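Local coordinates for GTP-sensing transcriptional pleiotropic repressor CodY (PDB 5N0L), which probably senses nutrient status by binding isoleucine in its GAF domain and accordingly represses the transcription of many genes, at residues A151-V154 and G155-L159; N137-N140 and D141-V145; T12-I15 and N16-L19. All coordinates share one frame; numbering follows the deposited sequence. Where two conformers were deposited one is given.

Interaction 1 (A151-V154 and G155-L159); sequences ATVV and GLEIL
The side chains of V154 and I158, one helical turn apart, meet obliquely through single methyl groups: CG1 of V154 lies 3.7 Å from CD1 of I158. On V154 that methyl stands anti to the backbone N (chi1 177°), which leans it towards the next turn. I158 answers with an extended CG1-CD1 arm (chi2 175°), and its CG1 also rests 3.4 Å from V154 O. Both residues pack on F29 of the same chain, and V154 with A151 reaches I120 of strand 114-122. The backbone bonds hold the regular spacing at first. G155 N gives a nearly straight bond of 3.0 Å to A151 O, with an N-H...O angle of 172°, and L156 N binds T152 O. Further on the pattern becomes mixed, because V154 O accepts from two amides. I158 N approaches it almost in line with the carbonyl at 2.8 Å, whereas E157 N, at 2.9 Å, stands well above the carbonyl plane. E157 N makes a weak bond to V153 O as well, and so does L156 N. This sharing of acceptors between i+3 and i+4 donors is consistent with the helix drawing to its end in these last turns of helix 141-158, the C-terminal helix of the GAF-like domain, which lies against the antiparallel sheet. Van der Waals contacts of side-chain carbons with carbonyl oxygens follow: CG of L156 sits 3.5 Å from T152 O, and CG of E157 sits 3.4 Å from V153 O. T152 OG1 is hydrogen-bonded to E148 O of its own helix and to Q20 of a second subunit, while V153, L156 and E157 pack against the corresponding helix of a third subunit.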
loop_
_atom_site.group_PDB
_atom_site.type_symbol
_atom_site.label_atom_id
_atom_site.label_comp_id
_atom_site.label_asym_id
_atom_site.label_seq_id
_atom_site.Cartn_x
_atom_site.Cartn_y
_atom_site.Cartn_z
ATOM N N ALA A 151 -14.984 -6.491 -16.046
ATOM C CA ALA A 151 -13.960 -5.510 -16.556
ATOM C C ALA A 151 -13.725 -4.356 -15.658
ATOM O O ALA A 151 -12.575 -3.938 -15.398
ATOM C CB ALA A 151 -14.281 -5.039 -17.951
ATOM N N THR A 152 -14.807 -3.765 -15.101
ATOM C CA THR A 152 -14.680 -2.722 -14.166
ATOM C C THR A 152 -13.915 -3.168 -12.887
ATOM O O THR A 152 -13.089 -2.402 -12.364
ATOM C CB THR A 152 -16.129 -2.194 -13.803
ATOM O OG1 THR A 152 -16.657 -1.626 -15.002
ATOM C CG2 THR A 152 -16.082 -1.157 -12.789
ATOM N N VAL A 153 -14.184 -4.371 -12.406
ATOM C CA VAL A 153 -13.474 -4.877 -11.244
ATOM C C VAL A 153 -11.932 -5.045 -11.573
ATOM O O VAL A 153 -11.084 -4.593 -10.733
ATOM C CB VAL A 153 -14.035 -6.213 -10.793
ATOM C CG1 VAL A 153 -13.098 -6.969 -9.835
ATOM C CG2 VAL A 153 -15.332 -5.934 -10.086
ATOM N N VAL A 154 -11.645 -5.553 -12.724
ATOM C CA VAL A 154 -10.164 -5.601 -13.168
ATOM C C VAL A 154 -9.556 -4.198 -13.115
ATOM O O VAL A 154 -8.478 -4.005 -12.451
ATOM C CB VAL A 154 -9.946 -6.273 -14.526
ATOM C CG1 VAL A 154 -8.392 -6.199 -14.942
ATOM C CG2 VAL A 154 -10.390 -7.709 -14.562
ATOM N N GLY A 155 -10.275 -3.197 -13.667
ATOM C CA GLY A 155 -9.891 -1.802 -13.547
ATOM C C GLY A 155 -9.568 -1.254 -12.162
ATOM O O GLY A 155 -8.574 -0.529 -11.972
ATOM N N LEU A 156 -10.363 -1.662 -11.180
ATOM C CA LEU A 156 -10.212 -1.291 -9.823
ATOM C C LEU A 156 -9.006 -1.920 -9.187
ATOM O O LEU A 156 -8.502 -1.418 -8.175
ATOM C CB LEU A 156 -11.425 -1.727 -8.956
ATOM C CG LEU A 156 -12.704 -0.943 -9.225
ATOM C CD1 LEU A 156 -13.761 -1.651 -8.401
ATOM C CD2 LEU A 156 -12.635 0.487 -8.753
ATOM N N GLU A 157 -8.657 -3.077 -9.717
ATOM C CA GLU A 157 -7.600 -3.920 -9.120
ATOM C C GLU A 157 -6.247 -3.677 -9.758
ATOM O O GLU A 157 -5.230 -4.049 -9.140
ATOM C CB GLU A 157 -7.937 -5.384 -9.214
ATOM C CG GLU A 157 -9.079 -5.809 -8.313
ATOM C CD GLU A 157 -8.781 -5.791 -6.833
ATOM O OE1 GLU A 157 -9.834 -5.673 -6.165
ATOM O OE2 GLU A 157 -7.566 -5.922 -6.366
ATOM N N ILE A 158 -6.229 -3.112 -10.948
ATOM C CA ILE A 158 -4.960 -2.723 -11.575
ATOM C C ILE A 158 -4.526 -1.308 -11.177
ATOM O O ILE A 158 -3.326 -1.044 -10.905
ATOM C CB ILE A 158 -5.053 -2.669 -13.084
ATOM C CG1 ILE A 158 -5.260 -4.024 -13.645
ATOM C CG2 ILE A 158 -3.669 -2.201 -13.580
ATOM C CD1 ILE A 158 -5.485 -3.964 -15.154
ATOM N N LEU A 159 -5.546 -0.430 -11.214
ATOM C CA LEU A 159 -5.568 1.048 -11.052
ATOM C C LEU A 159 -4.565 1.628 -10.080
ATOM O O LEU A 159 -3.522 2.149 -10.548
ATOM C CB LEU A 159 -7.033 1.464 -10.710
ATOM C CG LEU A 159 -7.605 2.718 -10.069
ATOM C CD1 LEU A 159 -9.149 2.688 -10.211
ATOM C CD2 LEU A 159 -7.223 2.871 -8.595
ATOM O OXT LEU A 159 -4.726 1.602 -8.856
#

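Interaction 2 (N137-N140 and D141-V145); sequences NSFN and DDDLV
N140 and D143 exchange bonds across the first turn of helix 141-158. N140 OD1 accepts from D143 N at 2.9 Å, the donor tilted 25° from the amide's carbonyl plane. In return N140 N donates to D143 OD2, also at 2.9 Å and with an N-H...O angle of 166°, meeting the oxygen on its anti side but well out of the carboxylate plane. The N140 amide and the D143 carboxylate are stacked nearly flat against each other. N140 CG is tucked between its own backbone N and carbonyl carbon (chi1 68°), a torsion that folds the amide back over the helix start. N140 O takes L144 N at 3.1 Å, the first full turn of backbone bonding. On the buried side F139 packs against D143: D143 CB lies at its ring edge, 4.0 Å from CD1, and the ring and carboxylate planes are nearly perpendicular. R134 of the same chain makes a cation-pi contact with that ring, and F139 and L144 both touch T116. On the solvent side N140 is exposed, although its OD1 and N are held, and the neighbouring side chains add little: of D142, CB comes 3.3 Å from N140 OD1, while D141 OD2 is hydrogen-bonded to S6 OG of a second subunit. The reciprocal pair of bonds, with N140 as N-cap, is a capping box, here starting the C-terminal helix of a GAF-like domain.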
loop_
_atom_site.group_PDB
_atom_site.type_symbol
_atom_site.label_atom_id
_atom_site.label_comp_id
_atom_site.label_asym_id
_atom_site.label_seq_id
_atom_site.Cartn_x
_atom_site.Cartn_y
_atom_site.Cartn_z
ATOM N N ASN A 137 -23.314 -19.493 -29.888
ATOM C CA ASN A 137 -24.199 -18.502 -29.230
ATOM C C ASN A 137 -23.700 -17.104 -29.188
ATOM O O ASN A 137 -22.698 -16.789 -28.505
ATOM C CB ASN A 137 -24.592 -19.005 -27.828
ATOM C CG ASN A 137 -25.467 -20.307 -27.896
ATOM O OD1 ASN A 137 -26.574 -20.324 -28.523
ATOM N ND2 ASN A 137 -24.993 -21.382 -27.233
ATOM N N SER A 138 -24.476 -16.161 -29.717
ATOM C CA SER A 138 -24.216 -14.795 -29.485
ATOM C C SER A 138 -24.360 -14.422 -28.007
ATOM O O SER A 138 -25.037 -15.132 -27.214
ATOM C CB SER A 138 -25.164 -13.961 -30.331
ATOM O OG SER A 138 -26.500 -14.417 -30.008
ATOM N N PHE A 139 -23.691 -13.357 -27.585
ATOM C CA PHE A 139 -23.789 -12.817 -26.244
ATOM C C PHE A 139 -25.053 -11.986 -26.180
ATOM O O PHE A 139 -25.420 -11.347 -27.130
ATOM C CB PHE A 139 -22.579 -11.979 -25.963
ATOM C CG PHE A 139 -21.294 -12.837 -25.887
ATOM C CD1 PHE A 139 -21.023 -13.506 -24.779
ATOM C CD2 PHE A 139 -20.440 -12.956 -26.965
ATOM C CE1 PHE A 139 -19.834 -14.299 -24.624
ATOM C CE2 PHE A 139 -19.250 -13.741 -26.823
ATOM C CZ PHE A 139 -18.986 -14.410 -25.665
ATOM N N ASN A 140 -25.691 -12.016 -25.043
ATOM C CA ASN A 140 -26.920 -11.173 -24.850
ATOM C C ASN A 140 -26.611 -10.116 -23.819
ATOM O O ASN A 140 -25.440 -9.991 -23.282
ATOM C CB ASN A 140 -28.041 -12.171 -24.548
ATOM C CG ASN A 140 -27.894 -12.870 -23.209
ATOM O OD1 ASN A 140 -27.404 -12.274 -22.192
ATOM N ND2 ASN A 140 -28.312 -14.158 -23.164
ATOM N N ASP A 141 -27.536 -9.263 -23.463
ATOM C CA ASP A 141 -27.298 -8.163 -22.556
ATOM C C ASP A 141 -26.937 -8.608 -21.143
ATOM O O ASP A 141 -26.290 -7.829 -20.429
ATOM C CB ASP A 141 -28.548 -7.206 -22.481
ATOM C CG ASP A 141 -28.737 -6.381 -23.744
ATOM O OD1 ASP A 141 -27.843 -6.418 -24.622
ATOM O OD2 ASP A 141 -29.810 -5.688 -23.888
ATOM N N ASP A 142 -27.454 -9.775 -20.701
ATOM C CA ASP A 142 -27.157 -10.353 -19.406
ATOM C C ASP A 142 -25.617 -10.697 -19.421
ATOM O O ASP A 142 -25.030 -10.485 -18.404
ATOM C CB ASP A 142 -27.941 -11.545 -19.021
ATOM C CG ASP A 142 -29.442 -11.094 -18.706
ATOM O OD1 ASP A 142 -29.623 -9.959 -18.165
ATOM O OD2 ASP A 142 -30.339 -11.887 -18.905
ATOM N N ASP A 143 -25.219 -11.278 -20.493
ATOM C CA ASP A 143 -23.711 -11.637 -20.658
ATOM C C ASP A 143 -22.875 -10.375 -20.567
ATOM O O ASP A 143 -21.789 -10.361 -19.877
ATOM C CB ASP A 143 -23.531 -12.272 -21.950
ATOM C CG ASP A 143 -24.163 -13.640 -22.060
ATOM O OD1 ASP A 143 -24.334 -14.400 -21.099
ATOM O OD2 ASP A 143 -24.535 -13.952 -23.223
ATOM N N LEU A 144 -23.329 -9.318 -21.184
ATOM C CA LEU A 144 -22.690 -8.012 -21.129
ATOM C C LEU A 144 -22.635 -7.401 -19.768
ATOM O O LEU A 144 -21.646 -6.744 -19.406
ATOM C CB LEU A 144 -23.209 -7.055 -22.201
ATOM C CG LEU A 144 -23.167 -7.354 -23.681
ATOM C CD1 LEU A 144 -23.627 -6.190 -24.602
ATOM C CD2 LEU A 144 -21.752 -7.734 -24.086
ATOM N N VAL A 145 -23.725 -7.568 -18.944
ATOM C CA VAL A 145 -23.701 -7.113 -17.610
ATOM C C VAL A 145 -22.460 -7.760 -16.920
ATOM O O VAL A 145 -21.754 -7.047 -16.187
ATOM C CB VAL A 145 -24.974 -7.466 -16.812
ATOM C CG1 VAL A 145 -24.901 -7.285 -15.321
ATOM C CG2 VAL A 145 -26.083 -6.541 -17.423
#

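Interaction 3 (T12-I15 and N16-L19); sequences TRKI and NKTL
T12 overlaps N16 side by side, the two side chains pointing the same way, with the methyl CG2 of T12 3.6 Å from ND2 of N16. CG of that amide also comes 3.1 Å from T12 O, while the carbonyl itself takes N16 N in a 2.9 Å bond. T12 OG1 turns back to V8 O, so the methyl is the branch left to meet the asparagine. One turn on, I15 and L19 repeat the side-by-side arrangement in apolar form: CG2 of I15, anti to its backbone N, approaches CD1 of L19 at 3.9 Å. L19 N donates to I15 O at 2.9 Å. Between these pairs K17 N binds R13 O, and T18 N binds K14 O, the i+4 pattern of an alpha-helix. On the exposed side K17 lays its chain along R13 O, with CG 3.4 Å from that oxygen, before bending at its outer torsions. The ammonium groups of K14 and K17 stay apart, NZ to NZ 6.8 Å. R13 reaches outward instead, to a salt bridge with E148 of a fifth subunit. Helix 7-22 stands away from the body of its own chain: T12 and I15 pack on Y149 of a fourth subunit, and N16 and L19 on T152 of the fifth, both residues of the C-terminal helix 141-158 in those copies.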
loop_
_atom_site.group_PDB
_atom_site.type_symbol
_atom_site.label_atom_id
_atom_site.label_comp_id
_atom_site.label_asym_id
_atom_site.label_seq_id
_atom_site.Cartn_x
_atom_site.Cartn_y
_atom_site.Cartn_z
ATOM N N THR A 12 23.006 -13.390 -13.347
ATOM C CA THR A 12 22.531 -12.417 -12.388
ATOM C C THR A 12 21.995 -11.196 -13.104
ATOM O O THR A 12 20.966 -10.590 -12.693
ATOM C CB THR A 12 23.689 -12.071 -11.415
ATOM O OG1 THR A 12 23.936 -13.226 -10.604
ATOM C CG2 THR A 12 23.309 -10.970 -10.566
ATOM N N ARG A 13 22.695 -10.743 -14.143
ATOM C CA ARG A 13 22.282 -9.519 -14.849
ATOM C C ARG A 13 20.910 -9.773 -15.569
ATOM O O ARG A 13 20.063 -8.856 -15.636
ATOM C CB ARG A 13 23.358 -9.039 -15.778
ATOM C CG ARG A 13 24.298 -8.153 -14.963
ATOM C CD ARG A 13 25.675 -7.958 -15.692
ATOM N NE ARG A 13 26.428 -7.007 -14.928
ATOM C CZ ARG A 13 27.697 -6.646 -15.251
ATOM N NH1 ARG A 13 28.278 -7.142 -16.340
ATOM N NH2 ARG A 13 28.347 -5.747 -14.500
ATOM N N LYS A 14 20.702 -10.966 -16.085
ATOM C CA LYS A 14 19.418 -11.363 -16.712
ATOM C C LYS A 14 18.343 -11.373 -15.703
ATOM O O LYS A 14 17.267 -10.774 -15.982
ATOM C CB LYS A 14 19.504 -12.704 -17.383
ATOM C CG LYS A 14 20.146 -12.671 -18.731
ATOM C CD LYS A 14 20.040 -13.992 -19.532
ATOM C CE LYS A 14 21.265 -14.118 -20.453
ATOM N NZ LYS A 14 21.042 -14.997 -21.619
ATOM N N ILE A 15 18.552 -12.041 -14.606
ATOM C CA ILE A 15 17.578 -12.061 -13.518
ATOM C C ILE A 15 17.229 -10.621 -13.102
ATOM O O ILE A 15 16.032 -10.296 -12.961
ATOM C CB ILE A 15 18.016 -12.862 -12.286
ATOM C CG1 ILE A 15 18.255 -14.344 -12.578
ATOM C CG2 ILE A 15 17.068 -12.677 -11.052
ATOM C CD1 ILE A 15 17.072 -15.175 -12.983
ATOM N N ASN A 16 18.245 -9.753 -12.901
ATOM C CA ASN A 16 18.021 -8.431 -12.393
ATOM C C ASN A 16 17.252 -7.590 -13.399
ATOM O O ASN A 16 16.439 -6.724 -12.994
ATOM C CB ASN A 16 19.355 -7.743 -11.946
ATOM C CG ASN A 16 19.957 -8.393 -10.684
ATOM O OD1 ASN A 16 19.280 -9.145 -9.924
ATOM N ND2 ASN A 16 21.255 -8.061 -10.409
ATOM N N LYS A 17 17.430 -7.868 -14.688
ATOM C CA LYS A 17 16.670 -7.107 -15.723
ATOM C C LYS A 17 15.206 -7.461 -15.562
ATOM O O LYS A 17 14.354 -6.548 -15.658
ATOM C CB LYS A 17 17.124 -7.392 -17.155
ATOM C CG LYS A 17 18.417 -6.651 -17.570
ATOM C CD LYS A 17 18.881 -7.154 -18.934
ATOM C CE LYS A 17 20.432 -7.199 -19.084
ATOM N NZ LYS A 17 21.009 -8.412 -19.766
ATOM N N THR A 18 14.932 -8.724 -15.316
ATOM C CA THR A 18 13.551 -9.145 -15.059
ATOM C C THR A 18 12.977 -8.483 -13.818
ATOM O O THR A 18 11.815 -7.991 -13.838
ATOM C CB THR A 18 13.449 -10.666 -14.987
ATOM O OG1 THR A 18 13.729 -11.171 -16.276
ATOM C CG2 THR A 18 11.974 -11.153 -14.573
ATOM N N LEU A 19 13.760 -8.448 -12.742
ATOM C CA LEU A 19 13.345 -7.809 -11.477
ATOM C C LEU A 19 13.218 -6.306 -11.533
ATOM O O LEU A 19 12.185 -5.756 -11.127
ATOM C CB LEU A 19 14.299 -8.167 -10.356
ATOM C CG LEU A 19 14.284 -9.599 -10.025
ATOM C CD1 LEU A 19 15.373 -9.819 -8.973
ATOM C CD2 LEU A 19 12.862 -10.052 -9.512
#

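From the N terminus, interaction 3 comes first, within helix 7-22, followed by the antiparallel sheet, then interaction 2 and finally interaction 1. Each joins directly adjoining segments, so none encloses a loop, and the three run in series without nesting or crossing. Interaction 2 ties the loop after strand 125-134 to the start of helix 141-158; interaction 1 lies at that helix's end, their centres about 20 Å apart. Interaction 3 is about 44 Å from interaction 2, centre to centre, on the opposite side of the chain's centre. The helix carrying interaction 3 meets the helix carrying interactions 1 and 2 in neighbouring copies, so the three are related through the assembly.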